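PDB 1L1L: ribonucleoside triphosphate reductase, which catalyses the reduction of ribonucleoside triphosphates to their 2'-deoxy counterparts, using the vitamin B12 coenzyme adenosylcobalamin as its radical source. Local coordinates for residues E662-L665 and R666-R669; V626-A629 and E630-T634; S361-Q364 and P365-A368; D329-D332 and F333-M336; S166-R169 and S170-S173. All coordinates share one frame; numbering follows the deposited sequence.

Interaction 1. Residues E662-L665 and R666-R669; sequences ESLL and RQYR
The last turns of helix 661-667, the connecting helix of the beta-alpha-beta unit between strands 650-653 and 674-679, carry a salt bridge one turn apart: Glu662 OE2 lies 2.7 Å from Arg666 NH1. The arginine bends at chi3 (-48°), which folds its tip back over the preceding turn. There the carboxylate meets it with the planes 64° apart, so the pair is not a flat two-on-two one; OE2 alone comes close to NH1. The CG of Arg666 also rests on Glu662 O at 3.2 Å, while the backbone N of Arg666 donates to that same oxygen over 3.1 Å.

Farther round the helix, Leu664 and Tyr668 run side by side in the same direction, with Leu664 CD2 4.0 Å from Tyr668 CE1. The ring turns an edge to its own turn: Leu664 O lies in the ring plane, 3.4 Å from Tyr668 CD1, and also takes the backbone N-H of Tyr668. That residue is the first to leave helical angles. Just beyond it, Arg669 NH1 donates to Arg666 O over 2.9 Å, in the guanidinium plane but from above the carbonyl plane, and Arg669 N reaches the same oxygen from its opposite face.

Arg669 is also bridged to Glu500 and Asp498, and Gln667 NE2 donates to Lys506 O. Two donors on one late carbonyl should therefore help secure the helix end, while the single-oxygen ion pair, whose arginine also has a long, weak ion pair with Glu503, probably adds a modest electrostatic tie along the partly exposed side.

Interaction 2. Residues V626-A629 and E630-T634; sequences VSIA and EQFAT
Helix 628-641 begins here with regular i to i-4 bonds, Phe632 N to Ile628 O and Ala633 N to Ala629 O both measuring 3.1 Å, preceded by Gln631 N to Ser627 O. Ser627 is the N-cap: its OG accepts from Glu630 N at 3.0 Å. The hydroxyl is placed for this by a chi1 of 77°, which sets OG between the backbone N and the carbonyl carbon and brings it forward to the N-H of Glu630, where it also touches the CB of Glu630.

Gln631 reaches back past the cap. Its extended chain takes NE2 to 3.1 Å from Val626 O, a bent bond (141° at the hydrogen) that comes in from above the carbonyl plane. The same nitrogen donates to Thr652 O, so the amide ties the residue before the cap to the neighbouring strand. Under this arm Val626 CG1 packs against Gln631 CG at 3.6 Å and, at about a right angle, against the start of the Glu630 chain, whose carboxylate goes on to a salt bridge with Arg488.

On another side Ile628 and Phe632 point the same way, Ile628 CG1 lying 3.8 Å from Phe632 CE2. One turn later, the hydroxyl of Thr634 donates to Glu630 O over 2.8 Å, on the opposite face of that carbonyl from Thr634 N.

Ile628 and Phe632 meet Leu664 of helix 661-667 and Ile651 of strand 650-653, whereas Glu630, Ala633 and Thr634 rest on Val490 of strand 490-497; the helix start is thus packed between these elements.

Interaction 3. Residues S361-Q364 and P365-A368; sequences SGYQ and PIAA
An inverse gamma turn centred on Gly362 leads into the first turn of helix 363-373, where Tyr363 and Ile366 lie alongside each other and point the same way. The nearest carbons of the pair are Tyr363 CD1 and Ile366 CD1, 4.2 Å apart, with the methyl oblique to the ring. Tyr363 CG and Ile366 CG1 both stand opposite their own carbonyl carbons (chi1 -70° and -71°), which, with the helix spacing, lets the two side chains lie alongside.

Pro365 sits in the first turn, a place where its missing N-H costs no helical bond. Its ring is laid back on the entry: CD is 3.4 Å and CG 3.6 Å from Gly362 O. Beyond it the helix bonds start, Ala367 N to Tyr363 O being short at 2.7 Å and Ala368 N to Gln364 O longer at 3.2 Å. The methyl of Ala367 also leans on Tyr363 O.

Tyr363 stacks edge-to-face with Phe360 and meets Leu665 and Arg666 of helix 661-667, while Ile366 faces Val354 and Ile378. This is the start of the connecting helix of a beta-alpha-beta crossover between parallel strands 350-356 and 377-380, its apolar residues turned to the strands.

Interaction 4. Residues D329-D332 and F333-M336; sequences DDQD and FISM
Asp330 caps the start of helix 331-335, its OD2 accepting from Phe333 N over 3.0 Å in a fairly straight bond (166° at the hydrogen). With chi1 at -174° the carboxylate swings opposite its own backbone N and in front of the first turn, yet the N-H meets OD2 from well above the carboxylate plane. The flat of the group consequently rests on the CB of Phe333, 3.5 Å from Asp330 CG, and the two side chains cross at about a right angle. The phenyl ring itself leads off toward strand 350-356, where it touches Asn352.

Ile334 settles over the backbone of the same cap residue: its CG1 is 3.2 Å from Asp330 O, the oxygen that takes the straight bond from Ile334 N. The CD1 end goes on to touch Gln331 NE2 at 3.8 Å. Gln331 is folded, bent at chi2 (-45°), which lays its amide alongside the CD1 end of Ile334. A water lies 2.6 Å from Ser335 OG and donates a longer bond to Gln331 O; its approach to Gln331 OE1 is too short to be trusted. That carbonyl also receives Ser335 N.

The negative cap at the N-terminal end of a helix should be favoured by the helix dipole, and Arg169, in a long, weak ion pair with Asp330, would add to that.

Interaction 5. Residues S166-R169 and S170-S173; sequences SVAR and SNIS
Asn171 folds its side chain back toward Ser166, the last residue of strand 162-166, bringing ND2 to 3.1 Å from Ser166 OG and into a weak hydrogen bond with Ser166 O at 3.4 Å. A chi1 of -67° sets the amide opposite the carbonyl carbon of Asn171 and returns it past the turn to the strand end. The other end of the amide, OD1, accepts from Arg125 NH1. Ser166 OG accepts a weak bond from Ala168 N, which may help hold the bend out of the strand.

Next to this, Val167 and Ile172 lie side by side, pointing the same way, with Val167 CB 4.0 Å from Ile172 CD1. The CG1 of Ile172 touches Val167 O at 3.5 Å.

Ala168 occupies the N-cap position of the short helix 169-172. Its carbonyl oxygen accepts twice: Ile172 N comes in almost straight at 3.1 Å, and Asn171 N at 3.0 Å from well above the carbonyl plane. Ser173 N bonds to Arg169 O over 2.9 Å, while the methyl of Ala168 touches Ser170 OG.

A further shell fixes the entry. Ser327 OG bonds the backbone N of Arg169, whose guanidinium makes a salt bridge with Asp329. Ser166 pairs by its backbone with Val122 and Ile124, Val167 with Leu325, and Val167 and Ile172 both pack on Ala298 and Ala301, so the helix starts where strand 162-166 leaves its place between strands 119-123 and 322-327, with helix 298-313 against its apolar side.

Overall arrangement
Along the chain the order is interaction 5, 4, 3, 2, 1, and all five stand at helix ends or strand exits around the seven-stranded mixed sheet, probably part of the ten-stranded alpha-beta barrel. Interactions 5 and 4 follow neighbouring strands 162-166 and 322-327, have centres about 12 Å apart and are joined by the Arg169-Asp329 salt bridge. Interaction 3 lies about 13 Å from interaction 4, centre to centre, without touching it. Interaction 1 is central to the second group: Glu662 and Arg666 pack on Tyr363 of interaction 3, Leu664 and Tyr668 on Phe632 of interaction 2. Two touching groups, 5 with 4 and 3 with 1 with 2, thus bring segments far apart in sequence together beside the sheet.

Interaction 1. Residues E662-L665 and R666-R669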
# COMPACT_ATOMS: atom_id res chain seq x y z
N GLU A 662 14.10 -14.77 -18.02
CA GLU A 662 14.51 -13.81 -19.04
C GLU A 662 13.62 -13.93 -20.27
O GLU A 662 13.22 -12.92 -20.85
CB GLU A 662 15.97 -14.03 -19.46
CG GLU A 662 16.58 -12.79 -20.13
CD GLU A 662 17.60 -13.11 -21.20
OE1 GLU A 662 18.58 -13.84 -20.91
OE2 GLU A 662 17.43 -12.62 -22.33
N SER A 663 13.30 -15.17 -20.64
CA SER A 663 12.47 -15.46 -21.81
C SER A 663 11.07 -14.87 -21.71
O SER A 663 10.56 -14.27 -22.65
CB SER A 663 12.33 -16.98 -22.00
OG SER A 663 13.59 -17.63 -21.94
N LEU A 664 10.44 -15.07 -20.55
CA LEU A 664 9.09 -14.56 -20.35
C LEU A 664 9.07 -13.04 -20.25
O LEU A 664 8.13 -12.41 -20.73
CB LEU A 664 8.46 -15.22 -19.12
CG LEU A 664 8.10 -16.68 -19.41
CD1 LEU A 664 7.92 -17.46 -18.11
CD2 LEU A 664 6.84 -16.73 -20.27
N LEU A 665 10.07 -12.45 -19.62
CA LEU A 665 10.12 -11.00 -19.52
C LEU A 665 10.17 -10.42 -20.95
O LEU A 665 9.50 -9.44 -21.27
CB LEU A 665 11.34 -10.54 -18.72
CG LEU A 665 11.23 -10.78 -17.20
CD1 LEU A 665 12.60 -10.61 -16.53
CD2 LEU A 665 10.20 -9.80 -16.63
N ARG A 666 10.97 -11.05 -21.80
CA ARG A 666 11.08 -10.58 -23.18
C ARG A 666 9.75 -10.80 -23.90
O ARG A 666 9.24 -9.91 -24.59
CB ARG A 666 12.20 -11.30 -23.92
CG ARG A 666 13.60 -11.03 -23.37
CD ARG A 666 14.67 -11.28 -24.42
NE ARG A 666 14.50 -12.57 -25.10
CZ ARG A 666 14.75 -13.75 -24.54
NH1 ARG A 666 15.19 -13.82 -23.30
NH2 ARG A 666 14.54 -14.87 -25.23
N GLN A 667 9.18 -11.98 -23.73
CA GLN A 667 7.93 -12.30 -24.40
C GLN A 667 6.82 -11.29 -24.16
O GLN A 667 6.10 -10.92 -25.09
CB GLN A 667 7.43 -13.69 -24.01
CG GLN A 667 6.31 -14.18 -24.92
CD GLN A 667 5.75 -15.53 -24.52
OE1 GLN A 667 6.47 -16.39 -24.01
NE2 GLN A 667 4.46 -15.72 -24.78
N TYR A 668 6.68 -10.82 -22.92
CA TYR A 668 5.62 -9.88 -22.61
C TYR A 668 6.02 -8.40 -22.58
O TYR A 668 5.31 -7.58 -21.99
CB TYR A 668 4.96 -10.27 -21.28
CG TYR A 668 4.18 -11.57 -21.37
CD1 TYR A 668 4.80 -12.80 -21.15
CD2 TYR A 668 2.83 -11.56 -21.71
CE1 TYR A 668 4.08 -14.00 -21.26
CE2 TYR A 668 2.11 -12.75 -21.82
CZ TYR A 668 2.73 -13.96 -21.60
OH TYR A 668 2.00 -15.11 -21.72
N ARG A 669 7.13 -8.06 -23.23
CA ARG A 669 7.61 -6.69 -23.25
C ARG A 669 6.63 -5.71 -23.88
O ARG A 669 6.78 -4.49 -23.73
CB ARG A 669 8.98 -6.60 -23.95
CG ARG A 669 8.99 -6.94 -25.43
CD ARG A 669 10.42 -7.01 -25.97
NE ARG A 669 10.45 -7.17 -27.42
CZ ARG A 669 10.10 -8.28 -28.06
NH1 ARG A 669 9.69 -9.35 -27.39
NH2 ARG A 669 10.14 -8.32 -29.39

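Interaction 2. Residues V626-A629 and E630-T634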
# COMPACT_ATOMS: atom_id res chain seq x y z
N VAL A 626 1.48 -23.86 -10.10
CA VAL A 626 1.22 -23.06 -11.30
C VAL A 626 2.52 -22.65 -11.99
O VAL A 626 3.38 -22.00 -11.40
CB VAL A 626 0.41 -21.79 -10.97
CG1 VAL A 626 0.14 -21.00 -12.24
CG2 VAL A 626 -0.89 -22.17 -10.30
N SER A 627 2.65 -23.02 -13.26
CA SER A 627 3.86 -22.70 -14.00
C SER A 627 4.11 -21.20 -14.12
O SER A 627 3.17 -20.40 -14.12
CB SER A 627 3.80 -23.31 -15.40
OG SER A 627 2.95 -22.54 -16.23
N ILE A 628 5.37 -20.82 -14.23
CA ILE A 628 5.70 -19.41 -14.36
C ILE A 628 5.06 -18.87 -15.64
O ILE A 628 4.54 -17.76 -15.67
CB ILE A 628 7.24 -19.19 -14.37
CG1 ILE A 628 7.56 -17.70 -14.42
CG2 ILE A 628 7.87 -19.96 -15.53
CD1 ILE A 628 9.05 -17.39 -14.37
N ALA A 629 5.07 -19.67 -16.70
CA ALA A 629 4.48 -19.24 -17.97
C ALA A 629 3.00 -18.90 -17.81
O ALA A 629 2.51 -17.91 -18.37
CB ALA A 629 4.64 -20.33 -19.02
N GLU A 630 2.28 -19.71 -17.04
CA GLU A 630 0.86 -19.45 -16.84
C GLU A 630 0.59 -18.22 -15.99
O GLU A 630 -0.40 -17.52 -16.19
CB GLU A 630 0.16 -20.66 -16.21
CG GLU A 630 -1.35 -20.50 -16.23
CD GLU A 630 -2.08 -21.66 -15.59
OE1 GLU A 630 -1.53 -22.78 -15.59
OE2 GLU A 630 -3.22 -21.44 -15.11
N GLN A 631 1.46 -17.94 -15.02
CA GLN A 631 1.28 -16.77 -14.18
C GLN A 631 1.44 -15.50 -15.02
O GLN A 631 0.67 -14.56 -14.87
CB GLN A 631 2.28 -16.79 -13.02
CG GLN A 631 2.01 -17.90 -12.01
CD GLN A 631 2.95 -17.88 -10.82
OE1 GLN A 631 2.98 -16.92 -10.05
NE2 GLN A 631 3.70 -18.96 -10.66
N PHE A 632 2.44 -15.48 -15.90
CA PHE A 632 2.64 -14.33 -16.78
C PHE A 632 1.38 -14.12 -17.64
O PHE A 632 0.85 -13.00 -17.73
CB PHE A 632 3.85 -14.56 -17.70
CG PHE A 632 5.13 -13.97 -17.18
CD1 PHE A 632 5.48 -12.66 -17.51
CD2 PHE A 632 5.99 -14.73 -16.40
CE1 PHE A 632 6.70 -12.12 -17.06
CE2 PHE A 632 7.20 -14.19 -15.95
CZ PHE A 632 7.55 -12.89 -16.28
N ALA A 633 0.91 -15.20 -18.27
CA ALA A 633 -0.28 -15.12 -19.11
C ALA A 633 -1.50 -14.61 -18.35
O ALA A 633 -2.28 -13.82 -18.88
CB ALA A 633 -0.61 -16.49 -19.71
N THR A 634 -1.64 -15.03 -17.10
CA THR A 634 -2.78 -14.59 -16.30
C THR A 634 -2.70 -13.09 -16.01
O THR A 634 -3.70 -12.39 -16.13
CB THR A 634 -2.85 -15.38 -14.98
OG1 THR A 634 -2.93 -16.78 -15.27
CG2 THR A 634 -4.05 -14.96 -14.17

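Interaction 3. Residues S361-Q364 and P365-A368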
# COMPACT_ATOMS: atom_id res chain seq x y z
N SER A 361 15.70 -4.87 -24.14
CA SER A 361 15.84 -6.32 -24.21
C SER A 361 16.97 -6.85 -23.33
O SER A 361 17.25 -8.05 -23.31
CB SER A 361 16.06 -6.75 -25.66
OG SER A 361 17.25 -6.18 -26.18
N GLY A 362 17.61 -5.94 -22.60
CA GLY A 362 18.70 -6.32 -21.71
C GLY A 362 18.24 -6.99 -20.43
O GLY A 362 18.63 -6.60 -19.33
N TYR A 363 17.42 -8.02 -20.58
CA TYR A 363 16.88 -8.76 -19.44
C TYR A 363 17.83 -9.79 -18.84
O TYR A 363 17.58 -10.32 -17.76
CB TYR A 363 15.58 -9.44 -19.86
CG TYR A 363 14.46 -8.47 -20.08
CD1 TYR A 363 13.85 -7.81 -19.01
CD2 TYR A 363 14.02 -8.16 -21.37
CE1 TYR A 363 12.85 -6.87 -19.21
CE2 TYR A 363 13.02 -7.22 -21.59
CZ TYR A 363 12.44 -6.58 -20.51
OH TYR A 363 11.46 -5.63 -20.72
N GLN A 364 18.93 -10.06 -19.53
CA GLN A 364 19.89 -11.03 -19.05
C GLN A 364 20.36 -10.76 -17.61
O GLN A 364 20.22 -11.60 -16.72
CB GLN A 364 21.07 -11.07 -20.02
CG GLN A 364 22.11 -12.13 -19.73
CD GLN A 364 23.08 -12.28 -20.89
OE1 GLN A 364 22.77 -12.93 -21.90
NE2 GLN A 364 24.26 -11.68 -20.76
N PRO A 365 20.93 -9.57 -17.35
CA PRO A 365 21.38 -9.30 -15.98
C PRO A 365 20.21 -9.14 -15.00
O PRO A 365 20.31 -9.50 -13.83
CB PRO A 365 22.22 -8.04 -16.14
CG PRO A 365 21.55 -7.33 -17.27
CD PRO A 365 21.26 -8.44 -18.24
N ILE A 366 19.09 -8.61 -15.48
CA ILE A 366 17.91 -8.44 -14.63
C ILE A 366 17.43 -9.80 -14.14
O ILE A 366 17.08 -9.97 -12.97
CB ILE A 366 16.79 -7.72 -15.41
CG1 ILE A 366 17.17 -6.25 -15.62
CG2 ILE A 366 15.45 -7.85 -14.65
CD1 ILE A 366 16.21 -5.48 -16.49
N ALA A 367 17.41 -10.76 -15.06
CA ALA A 367 16.97 -12.11 -14.74
C ALA A 367 17.91 -12.75 -13.73
O ALA A 367 17.47 -13.51 -12.86
CB ALA A 367 16.91 -12.95 -16.01
N ALA A 368 19.20 -12.46 -13.84
CA ALA A 368 20.18 -13.03 -12.92
C ALA A 368 19.89 -12.51 -11.52
O ALA A 368 19.91 -13.28 -10.55
CB ALA A 368 21.61 -12.64 -13.35

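Interaction 4. Residues D329-D332 and F333-M336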
# COMPACT_ATOMS: atom_id res chain seq x y z
N ASP A 329 20.35 1.07 -16.58
CA ASP A 329 21.78 0.98 -16.84
C ASP A 329 22.60 1.46 -15.63
O ASP A 329 23.83 1.50 -15.68
CB ASP A 329 22.17 1.82 -18.06
CG ASP A 329 21.85 3.29 -17.88
OD1 ASP A 329 21.96 3.79 -16.74
OD2 ASP A 329 21.50 3.95 -18.89
N ASP A 330 21.91 1.83 -14.55
CA ASP A 330 22.60 2.28 -13.35
C ASP A 330 22.96 1.07 -12.50
O ASP A 330 22.22 0.66 -11.60
CB ASP A 330 21.70 3.24 -12.56
CG ASP A 330 22.40 3.87 -11.37
OD1 ASP A 330 21.97 4.96 -10.94
OD2 ASP A 330 23.38 3.27 -10.84
N GLN A 331 24.11 0.48 -12.79
CA GLN A 331 24.52 -0.71 -12.07
C GLN A 331 24.73 -0.52 -10.57
O GLN A 331 24.55 -1.47 -9.80
CB GLN A 331 25.79 -1.30 -12.68
CG GLN A 331 25.59 -1.87 -14.07
CD GLN A 331 24.33 -2.73 -14.18
OE1 GLN A 331 24.15 -3.68 -13.41
NE2 GLN A 331 23.45 -2.39 -15.12
N ASP A 332 25.11 0.68 -10.15
CA ASP A 332 25.33 0.92 -8.72
C ASP A 332 23.98 0.81 -7.98
O ASP A 332 23.88 0.20 -6.92
CB ASP A 332 25.93 2.31 -8.50
CG ASP A 332 27.38 2.41 -9.00
OD1 ASP A 332 28.15 1.45 -8.77
OD2 ASP A 332 27.73 3.45 -9.59
N PHE A 333 22.97 1.42 -8.56
CA PHE A 333 21.64 1.38 -7.95
C PHE A 333 21.14 -0.06 -7.96
O PHE A 333 20.76 -0.60 -6.92
CB PHE A 333 20.69 2.28 -8.73
CG PHE A 333 19.25 2.13 -8.33
CD1 PHE A 333 18.81 2.58 -7.09
CD2 PHE A 333 18.35 1.50 -9.18
CE1 PHE A 333 17.48 2.40 -6.69
CE2 PHE A 333 17.00 1.32 -8.79
CZ PHE A 333 16.58 1.76 -7.55
N ILE A 334 21.16 -0.71 -9.12
CA ILE A 334 20.68 -2.08 -9.20
C ILE A 334 21.33 -3.01 -8.18
O ILE A 334 20.67 -3.93 -7.69
CB ILE A 334 20.87 -2.63 -10.64
CG1 ILE A 334 20.08 -1.75 -11.62
CG2 ILE A 334 20.40 -4.08 -10.72
CD1 ILE A 334 20.25 -2.10 -13.08
N SER A 335 22.60 -2.78 -7.84
CA SER A 335 23.29 -3.64 -6.89
C SER A 335 23.30 -3.15 -5.45
O SER A 335 23.81 -3.84 -4.57
CB SER A 335 24.76 -3.85 -7.32
OG SER A 335 24.82 -4.47 -8.60
N MET A 336 22.73 -1.98 -5.18
CA MET A 336 22.78 -1.45 -3.82
C MET A 336 22.25 -2.33 -2.70
O MET A 336 22.85 -2.38 -1.62
CB MET A 336 22.14 -0.06 -3.77
CG MET A 336 20.62 -0.01 -3.78
SD MET A 336 20.12 1.71 -3.69
CE MET A 336 20.21 2.02 -1.92
O HOH W 1 24.61 -4.47 -11.17

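Interaction 5. Residues S166-R169 and S170-S173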
# COMPACT_ATOMS: atom_id res chain seq x y z
N SER A 166 11.23 8.07 -7.72
CA SER A 166 12.14 7.84 -8.83
C SER A 166 13.50 8.48 -8.66
O SER A 166 13.60 9.67 -8.37
CB SER A 166 11.52 8.35 -10.13
OG SER A 166 12.42 8.20 -11.22
N VAL A 167 14.55 7.67 -8.82
CA VAL A 167 15.93 8.14 -8.75
C VAL A 167 16.55 7.84 -10.10
O VAL A 167 17.73 7.48 -10.19
CB VAL A 167 16.74 7.41 -7.67
CG1 VAL A 167 16.29 7.86 -6.28
CG2 VAL A 167 16.59 5.91 -7.83
N ALA A 168 15.76 7.97 -11.16
CA ALA A 168 16.25 7.73 -12.51
C ALA A 168 17.46 8.64 -12.64
O ALA A 168 17.54 9.64 -11.92
CB ALA A 168 15.19 8.12 -13.53
N ARG A 169 18.39 8.31 -13.53
CA ARG A 169 19.56 9.17 -13.69
C ARG A 169 19.09 10.59 -14.00
O ARG A 169 19.62 11.56 -13.45
CB ARG A 169 20.47 8.65 -14.80
CG ARG A 169 21.31 7.42 -14.42
CD ARG A 169 22.23 7.00 -15.57
NE ARG A 169 23.01 5.79 -15.31
CZ ARG A 169 24.06 5.71 -14.48
NH1 ARG A 169 24.47 6.77 -13.80
NH2 ARG A 169 24.71 4.56 -14.35
N SER A 170 18.07 10.71 -14.84
CA SER A 170 17.54 12.01 -15.22
C SER A 170 17.15 12.90 -14.05
O SER A 170 17.20 14.13 -14.16
CB SER A 170 16.34 11.85 -16.15
OG SER A 170 15.28 11.19 -15.48
N ASN A 171 16.73 12.31 -12.93
CA ASN A 171 16.37 13.14 -11.78
C ASN A 171 17.62 13.41 -10.94
O ASN A 171 17.85 14.53 -10.51
CB ASN A 171 15.30 12.46 -10.90
CG ASN A 171 13.94 12.32 -11.59
OD1 ASN A 171 13.44 13.26 -12.22
ND2 ASN A 171 13.33 11.14 -11.47
N ILE A 172 18.42 12.39 -10.70
CA ILE A 172 19.62 12.58 -9.90
C ILE A 172 20.55 13.65 -10.49
O ILE A 172 21.17 14.40 -9.75
CB ILE A 172 20.41 11.26 -9.73
CG1 ILE A 172 19.54 10.22 -9.02
CG2 ILE A 172 21.67 11.51 -8.91
CD1 ILE A 172 18.98 10.71 -7.70
N SER A 173 20.61 13.74 -11.81
CA SER A 173 21.48 14.72 -12.46
C SER A 173 20.97 16.14 -12.21
O SER A 173 21.72 17.11 -12.36
CB SER A 173 21.57 14.47 -13.98
OG SER A 173 20.39 14.88 -14.65